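Local coordinates for protein exported gluconolactonase (Xanthomonas campestris pv. campestris, PDB 3DR2) that hydrolyses the sugar lactone D-glucono-1,5-lactone to D-gluconate as a calcium-binding six-bladed beta-propeller enzyme of the SMP-30 family, at residues A[35-40]-A[291-296]; A[98-103]-A[109-114]. One frame throughout, in Å; residues are numbered along the deposited sequence.

How the contacts relate
The contacts lie equally far from the centre of the chain but in different blades of the propeller, their nearest atoms about 13 Å apart. Contact 1 spans 251 residues and meets across an intervening strand, 298-303, so it is small, without hydrogen bonds between its segments; what meets is apolar side chains, buried throughout. Contact 2 joins neighbouring strands of a hairpin and buries far more surface, running from a buried middle to partly exposed arginines at one end and mixing backbone ladder bonds, polar side-chain bonds, a stacked arginine pair and a few apolar touches. The first brings the two ends of the chain into one sheet, whereas the second is local to its blade.

Contact 1 of 2, residues A[35-40]-A[291-296]; sequences ARLLTL and LFITGG
F292 turns the edge of its ring to L40: CD1 of L40 lies near the ring plane, 3.8 Å from F292 CE1 and almost as near to CD1. L40 reaches it because CD1 continues the side chain in extended form (chi2 -180°), and the two side chains run at about a right angle. The same ring also meets that of W72, with the planes at about 60°. The next residue, I293, uses the other face of the sheet. Its CD1 touches CD1 of L37 at 4.1 Å, terminal methyl to terminal methyl. L37 sends CG anti to the backbone N (chi1 -170°), which carries its branch toward the isoleucine, and L37 also touches W300. No hydrogen bond joins 35-40 to 291-296, since strand 298-303 runs between them: L38 and L40 pair by backbone with M301 and L299, and L291 with L302. An N-terminal strand added beyond three C-terminal ones in one blade is the "Velcro" closure of a beta-propeller.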
ATOM      1  N   ALA A  35      -2.321 -29.787  14.044  1.00 23.64           N
ATOM      2  CA  ALA A  35      -2.755 -28.570  13.366  1.00 23.48           C
ATOM      3  C   ALA A  35      -1.699 -28.043  12.403  1.00 22.74           C
ATOM      4  O   ALA A  35      -0.513 -28.003  12.729  1.00 23.38           O
ATOM      5  CB  ALA A  35      -3.099 -27.496  14.396  1.00 23.63           C
ATOM      6  N   ARG A  36      -2.143 -27.641  11.214  1.00 22.42           N
ATOM      7  CA  ARG A  36      -1.264 -27.087  10.191  1.00 22.57           C
ATOM      8  C   ARG A  36      -1.778 -25.691   9.843  1.00 21.63           C
ATOM      9  O   ARG A  36      -2.982 -25.455   9.839  1.00 21.44           O
ATOM     10  CB  ARG A  36      -1.263 -27.979   8.947  1.00 24.64           C
ATOM     11  CG  ARG A  36      -0.542 -29.308   9.139  1.00 25.74           C
ATOM     12  CD  ARG A  36       0.962 -29.107   9.280  1.00 27.20           C
ATOM     13  NE  ARG A  36       1.679 -30.363   9.508  1.00 29.06           N
ATOM     14  CZ  ARG A  36       1.642 -31.054  10.645  1.00 29.76           C
ATOM     15  NH1 ARG A  36       0.921 -30.620  11.674  1.00 29.87           N
ATOM     16  NH2 ARG A  36       2.331 -32.183  10.755  1.00 30.00           N
ATOM     17  N   LEU A  37      -0.863 -24.769   9.559  1.00 20.92           N
ATOM     18  CA  LEU A  37      -1.235 -23.389   9.246  1.00 19.19           C
ATOM     19  C   LEU A  37      -1.948 -23.236   7.907  1.00 19.15           C
ATOM     20  O   LEU A  37      -1.583 -23.877   6.926  1.00 18.14           O
ATOM     21  CB  LEU A  37       0.011 -22.496   9.253  1.00 19.75           C
ATOM     22  CG  LEU A  37      -0.237 -20.986   9.178  1.00 19.63           C
ATOM     23  CD1 LEU A  37      -0.839 -20.501  10.487  1.00 22.23           C
ATOM     24  CD2 LEU A  37       1.077 -20.264   8.909  1.00 18.64           C
ATOM     25  N   LEU A  38      -2.958 -22.368   7.883  1.00 16.48           N
ATOM     26  CA  LEU A  38      -3.732 -22.091   6.677  1.00 18.12           C
ATOM     27  C   LEU A  38      -3.607 -20.626   6.282  1.00 17.49           C
ATOM     28  O   LEU A  38      -3.310 -19.766   7.119  1.00 17.05           O
ATOM     29  CB  LEU A  38      -5.219 -22.383   6.900  1.00 19.09           C
ATOM     30  CG  LEU A  38      -5.694 -23.808   7.193  1.00 22.72           C
ATOM     31  CD1 LEU A  38      -5.284 -24.724   6.059  1.00 22.70           C
ATOM     32  CD2 LEU A  38      -5.115 -24.284   8.493  1.00 26.24           C
ATOM     33  N   THR A  39      -3.843 -20.351   5.004  1.00 16.38           N
ATOM     34  CA  THR A  39      -3.803 -18.988   4.491  1.00 18.93           C
ATOM     35  C   THR A  39      -5.242 -18.559   4.236  1.00 16.77           C
ATOM     36  O   THR A  39      -5.953 -19.198   3.458  1.00 16.66           O
ATOM     37  CB  THR A  39      -3.016 -18.912   3.170  1.00 17.47           C
ATOM     38  OG1 THR A  39      -1.669 -19.340   3.397  1.00 18.02           O
ATOM     39  CG2 THR A  39      -3.015 -17.484   2.626  1.00 19.84           C
ATOM     40  N   LEU A  40      -5.670 -17.481   4.891  1.00 16.13           N
ATOM     41  CA  LEU A  40      -7.032 -16.979   4.733  1.00 15.50           C
ATOM     42  C   LEU A  40      -7.117 -15.816   3.754  1.00 15.30           C
ATOM     43  O   LEU A  40      -8.169 -15.559   3.178  1.00 15.93           O
ATOM     44  CB  LEU A  40      -7.598 -16.536   6.086  1.00 17.08           C
ATOM     45  CG  LEU A  40      -7.637 -17.589   7.197  1.00 18.08           C
ATOM     46  CD1 LEU A  40      -8.226 -16.991   8.465  1.00 18.13           C
ATOM     47  CD2 LEU A  40      -8.467 -18.774   6.740  1.00 17.85           C
ATOM     48  N   LEU A 291      -6.087 -19.760  16.119  1.00 13.95           N
ATOM     49  CA  LEU A 291      -5.080 -18.714  16.260  1.00 16.13           C
ATOM     50  C   LEU A 291      -4.930 -18.008  14.921  1.00 15.95           C
ATOM     51  O   LEU A 291      -4.602 -18.640  13.918  1.00 17.13           O
ATOM     52  CB  LEU A 291      -3.730 -19.313  16.655  1.00 17.92           C
ATOM     53  CG  LEU A 291      -2.555 -18.332  16.670  1.00 18.53           C
ATOM     54  CD1 LEU A 291      -2.653 -17.424  17.894  1.00 18.47           C
ATOM     55  CD2 LEU A 291      -1.245 -19.110  16.680  1.00 19.61           C
ATOM     56  N   PHE A 292      -5.174 -16.700  14.910  1.00 14.80           N
ATOM     57  CA  PHE A 292      -5.044 -15.903  13.696  1.00 15.37           C
ATOM     58  C   PHE A 292      -3.703 -15.164  13.747  1.00 16.74           C
ATOM     59  O   PHE A 292      -3.328 -14.604  14.783  1.00 15.53           O
ATOM     60  CB  PHE A 292      -6.195 -14.899  13.602  1.00 14.80           C
ATOM     61  CG  PHE A 292      -7.548 -15.541  13.463  1.00 16.26           C
ATOM     62  CD1 PHE A 292      -8.076 -15.809  12.206  1.00 14.38           C
ATOM     63  CD2 PHE A 292      -8.286 -15.893  14.589  1.00 17.71           C
ATOM     64  CE1 PHE A 292      -9.325 -16.419  12.068  1.00 16.12           C
ATOM     65  CE2 PHE A 292      -9.537 -16.503  14.463  1.00 17.23           C
ATOM     66  CZ  PHE A 292     -10.053 -16.765  13.198  1.00 15.93           C
ATOM     67  N   ILE A 293      -2.989 -15.165  12.625  1.00 14.89           N
ATOM     68  CA  ILE A 293      -1.679 -14.518  12.542  1.00 14.39           C
ATOM     69  C   ILE A 293      -1.593 -13.609  11.318  1.00 14.96           C
ATOM     70  O   ILE A 293      -1.969 -14.008  10.219  1.00 13.20           O
ATOM     71  CB  ILE A 293      -0.563 -15.574  12.422  1.00 13.88           C
ATOM     72  CG1 ILE A 293      -0.725 -16.642  13.506  1.00 13.54           C
ATOM     73  CG2 ILE A 293       0.805 -14.902  12.534  1.00 14.55           C
ATOM     74  CD1 ILE A 293       0.223 -17.810  13.339  1.00 15.41           C
ATOM     75  N   THR A 294      -1.105 -12.384  11.511  1.00 13.74           N
ATOM     76  CA  THR A 294      -0.958 -11.442  10.401  1.00 12.58           C
ATOM     77  C   THR A 294       0.513 -11.315  10.030  1.00 14.00           C
ATOM     78  O   THR A 294       1.390 -11.477  10.879  1.00 12.64           O
ATOM     79  CB  THR A 294      -1.483 -10.038  10.761  1.00 13.64           C
ATOM     80  OG1 THR A 294      -0.935  -9.628  12.022  1.00 12.72           O
ATOM     81  CG2 THR A 294      -3.005 -10.037  10.836  1.00 12.58           C
ATOM     82  N   GLY A 295       0.779 -11.019   8.761  1.00 14.17           N
ATOM     83  CA  GLY A 295       2.153 -10.864   8.314  1.00 13.73           C
ATOM     84  C   GLY A 295       2.192 -10.491   6.848  1.00 14.31           C
ATOM     85  O   GLY A 295       1.745 -11.257   5.995  1.00 13.47           O
ATOM     86  N   GLY A 296       2.717  -9.308   6.545  1.00 12.35           N
ATOM     87  CA  GLY A 296       2.782  -8.879   5.160  1.00 13.14           C
ATOM     88  C   GLY A 296       1.449  -8.953   4.437  1.00 13.86           C
ATOM     89  O   GLY A 296       0.422  -8.519   4.952  1.00 11.96           O
TER

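Contact 2 of 2, residues A[98-103]-A[109-114]; sequences RLVHCE and ITRSDA
H101 and T110 face each other as a hydrogen-bonded antiparallel pair, with H101 N to T110 O at 2.7 Å and T110 N to H101 O at 2.9 Å; S112 N adds a third backbone bond, to L99 O. The flanking pairs V100 with R111 and C102 with I109 are non-hydrogen-bonded. Past this ladder a water bridges the strands, accepting from L99 N and donating to S112 O.

Side-chain hydrogen bonds lie on the face of H101 and T110. NE2 of H101 meets S112 OG at 2.5 Å, near the imidazole plane at the ring edge, while ND1 is held by N91 of the adjoining strand, so both ring nitrogens are engaged and the ring is kept from rotating. T110 OG1 donates to E103 OE2 at 2.6 Å, reaching it from above the carboxylate plane; OE1 of the same carboxylate forms a salt bridge with R106 in the turn. Strands 99-103 and 108-112 form a beta hairpin, the two middle strands of a four-stranded antiparallel propeller blade.

Stacking joins the arginines at the hairpin's open end. The R98 guanidinium lies flat on that of R111, planes 7° apart and centres 3.8 Å, with R98 NH1 over the centre of the R111 group. Both chains bend at chi3, in opposite senses (-65° in R98, 62° in R111), which brings the two groups face to face. Their like charges are probably eased by D94, which salt-bridges R98 NE and also touches R111.

Apolar contacts occupy the face of V100 and C102: V100 CG1 lies 3.9 Å from R111 CG, on the aliphatic part of that arginine, and C102 SG is 3.8 Å from I109 CD1. V100 and C102 also pack against L136 of strand 136-138.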
ATOM      1  N   ARG A  98     -17.815  -2.886  20.170  1.00 16.67           N
ATOM      2  CA  ARG A  98     -17.531  -1.818  19.214  1.00 16.28           C
ATOM      3  C   ARG A  98     -16.048  -1.938  18.882  1.00 17.69           C
ATOM      4  O   ARG A  98     -15.248  -2.305  19.740  1.00 17.63           O
ATOM      5  CB  ARG A  98     -17.793  -0.439  19.831  1.00 18.42           C
ATOM      6  CG  ARG A  98     -19.249  -0.120  20.105  1.00 18.87           C
ATOM      7  CD  ARG A  98     -19.372   1.204  20.850  1.00 18.15           C
ATOM      8  NE  ARG A  98     -18.770   1.126  22.181  1.00 18.78           N
ATOM      9  CZ  ARG A  98     -18.909   2.055  23.120  1.00 21.03           C
ATOM     10  NH1 ARG A  98     -19.629   3.143  22.881  1.00 19.56           N
ATOM     11  NH2 ARG A  98     -18.339   1.889  24.308  1.00 20.97           N
ATOM     12  N   LEU A  99     -15.677  -1.644  17.640  1.00 15.17           N
ATOM     13  CA  LEU A  99     -14.277  -1.722  17.251  1.00 16.93           C
ATOM     14  C   LEU A  99     -13.553  -0.446  17.649  1.00 17.49           C
ATOM     15  O   LEU A  99     -14.066   0.652  17.433  1.00 17.37           O
ATOM     16  CB  LEU A  99     -14.141  -1.899  15.735  1.00 16.45           C
ATOM     17  CG  LEU A  99     -14.794  -3.109  15.072  1.00 16.56           C
ATOM     18  CD1 LEU A  99     -14.409  -3.135  13.601  1.00 17.33           C
ATOM     19  CD2 LEU A  99     -14.345  -4.389  15.768  1.00 17.73           C
ATOM     20  N   VAL A 100     -12.373  -0.594  18.244  1.00 15.05           N
ATOM     21  CA  VAL A 100     -11.547   0.550  18.614  1.00 16.00           C
ATOM     22  C   VAL A 100     -10.282   0.405  17.776  1.00 15.53           C
ATOM     23  O   VAL A 100      -9.853  -0.716  17.491  1.00 13.60           O
ATOM     24  CB  VAL A 100     -11.218   0.570  20.122  1.00 18.59           C
ATOM     25  CG1 VAL A 100     -12.487   0.899  20.916  1.00 19.52           C
ATOM     26  CG2 VAL A 100     -10.661  -0.772  20.562  1.00 19.90           C
ATOM     27  N   HIS A 101      -9.688   1.532  17.387  1.00 14.83           N
ATOM     28  CA  HIS A 101      -8.521   1.516  16.506  1.00 13.58           C
ATOM     29  C   HIS A 101      -7.373   2.447  16.871  1.00 14.86           C
ATOM     30  O   HIS A 101      -7.572   3.482  17.504  1.00 15.58           O
ATOM     31  CB  HIS A 101      -8.945   1.913  15.086  1.00 15.60           C
ATOM     32  CG  HIS A 101     -10.254   1.337  14.650  1.00 14.68           C
ATOM     33  ND1 HIS A 101     -10.376   0.060  14.144  1.00 12.75           N
ATOM     34  CD2 HIS A 101     -11.502   1.867  14.642  1.00 15.21           C
ATOM     35  CE1 HIS A 101     -11.641  -0.171  13.841  1.00 14.08           C
ATOM     36  NE2 HIS A 101     -12.346   0.909  14.133  1.00 14.59           N
ATOM     37  N   CYS A 102      -6.178   2.064  16.422  1.00 13.26           N
ATOM     38  CA  CYS A 102      -4.969   2.867  16.570  1.00 13.77           C
ATOM     39  C   CYS A 102      -4.752   3.397  15.163  1.00 13.50           C
ATOM     40  O   CYS A 102      -4.664   2.608  14.218  1.00 11.79           O
ATOM     41  CB  CYS A 102      -3.766   2.007  16.942  1.00 13.65           C
ATOM     42  SG  CYS A 102      -3.685   1.548  18.665  1.00 27.83           S
ATOM     43  N   GLU A 103      -4.673   4.714  15.007  1.00 12.29           N
ATOM     44  CA  GLU A 103      -4.475   5.290  13.684  1.00 14.25           C
ATOM     45  C   GLU A 103      -3.189   6.103  13.592  1.00 16.17           C
ATOM     46  O   GLU A 103      -3.028   7.110  14.288  1.00 14.69           O
ATOM     47  CB  GLU A 103      -5.675   6.163  13.299  1.00 15.17           C
ATOM     48  CG  GLU A 103      -6.958   5.359  13.105  1.00 17.48           C
ATOM     49  CD  GLU A 103      -8.119   6.199  12.597  1.00 16.18           C
ATOM     50  OE1 GLU A 103      -7.862   7.244  11.972  1.00 17.95           O
ATOM     51  OE2 GLU A 103      -9.287   5.800  12.803  1.00 18.02           O
ATOM     52  N   ILE A 109      -6.553   7.396  18.932  1.00 15.35           N
ATOM     53  CA  ILE A 109      -7.347   6.203  19.188  1.00 14.78           C
ATOM     54  C   ILE A 109      -8.753   6.583  18.737  1.00 16.30           C
ATOM     55  O   ILE A 109      -9.279   7.622  19.150  1.00 15.33           O
ATOM     56  CB  ILE A 109      -7.407   5.860  20.690  1.00 17.50           C
ATOM     57  CG1 ILE A 109      -6.002   5.582  21.226  1.00 15.91           C
ATOM     58  CG2 ILE A 109      -8.316   4.654  20.910  1.00 17.79           C
ATOM     59  CD1 ILE A 109      -5.299   4.404  20.559  1.00 13.54           C
ATOM     60  N   THR A 110      -9.356   5.761  17.881  1.00 14.72           N
ATOM     61  CA  THR A 110     -10.704   6.034  17.386  1.00 13.68           C
ATOM     62  C   THR A 110     -11.606   4.823  17.633  1.00 16.56           C
ATOM     63  O   THR A 110     -11.123   3.746  17.985  1.00 15.31           O
ATOM     64  CB  THR A 110     -10.683   6.365  15.874  1.00 14.54           C
ATOM     65  OG1 THR A 110     -10.263   5.211  15.131  1.00 17.02           O
ATOM     66  CG2 THR A 110      -9.715   7.515  15.600  1.00 16.81           C
ATOM     67  N   ARG A 111     -12.915   5.005  17.463  1.00 15.79           N
ATOM     68  CA  ARG A 111     -13.874   3.924  17.679  1.00 16.77           C
ATOM     69  C   ARG A 111     -14.938   3.959  16.584  1.00 14.94           C
ATOM     70  O   ARG A 111     -15.532   5.003  16.321  1.00 17.20           O
ATOM     71  CB  ARG A 111     -14.524   4.079  19.061  1.00 17.78           C
ATOM     72  CG  ARG A 111     -15.469   2.953  19.466  1.00 19.21           C
ATOM     73  CD  ARG A 111     -15.888   3.111  20.925  1.00 22.97           C
ATOM     74  NE  ARG A 111     -16.606   4.365  21.132  1.00 24.54           N
ATOM     75  CZ  ARG A 111     -16.690   5.001  22.295  1.00 25.84           C
ATOM     76  NH1 ARG A 111     -16.094   4.506  23.373  1.00 24.85           N
ATOM     77  NH2 ARG A 111     -17.371   6.135  22.380  1.00 26.33           N
ATOM     78  N   SER A 112     -15.182   2.815  15.953  1.00 15.07           N
ATOM     79  CA  SER A 112     -16.168   2.734  14.874  1.00 18.04           C
ATOM     80  C   SER A 112     -17.584   2.450  15.356  1.00 17.50           C
ATOM     81  O   SER A 112     -17.791   1.753  16.351  1.00 15.96           O
ATOM     82  CB  SER A 112     -15.781   1.636  13.879  1.00 19.29           C
ATOM     83  OG  SER A 112     -14.510   1.862  13.320  1.00 27.06           O
ATOM     84  N   ASP A 113     -18.559   2.991  14.626  1.00 19.60           N
ATOM     85  CA  ASP A 113     -19.971   2.782  14.936  1.00 19.74           C
ATOM     86  C   ASP A 113     -20.514   1.766  13.931  1.00 20.46           C
ATOM     87  O   ASP A 113     -19.766   1.235  13.115  1.00 20.67           O
ATOM     88  CB  ASP A 113     -20.752   4.095  14.805  1.00 23.13           C
ATOM     89  CG  ASP A 113     -20.414   5.092  15.896  1.00 29.11           C
ATOM     90  OD1 ASP A 113     -19.211   5.285  16.173  1.00 35.49           O
ATOM     91  OD2 ASP A 113     -21.351   5.696  16.470  1.00 32.31           O
ATOM     92  N   ALA A 114     -21.816   1.502  13.986  1.00 22.27           N
ATOM     93  CA  ALA A 114     -22.439   0.551  13.070  1.00 21.99           C
ATOM     94  C   ALA A 114     -22.458   1.176  11.683  1.00 25.54           C
ATOM     95  O   ALA A 114     -22.679   0.494  10.681  1.00 25.70           O
ATOM     96  CB  ALA A 114     -23.860   0.236  13.526  1.00 24.66           C
TER
HETATM   97  O   HOH W   1     -17.956  -0.926  15.822  1.00 15.83           O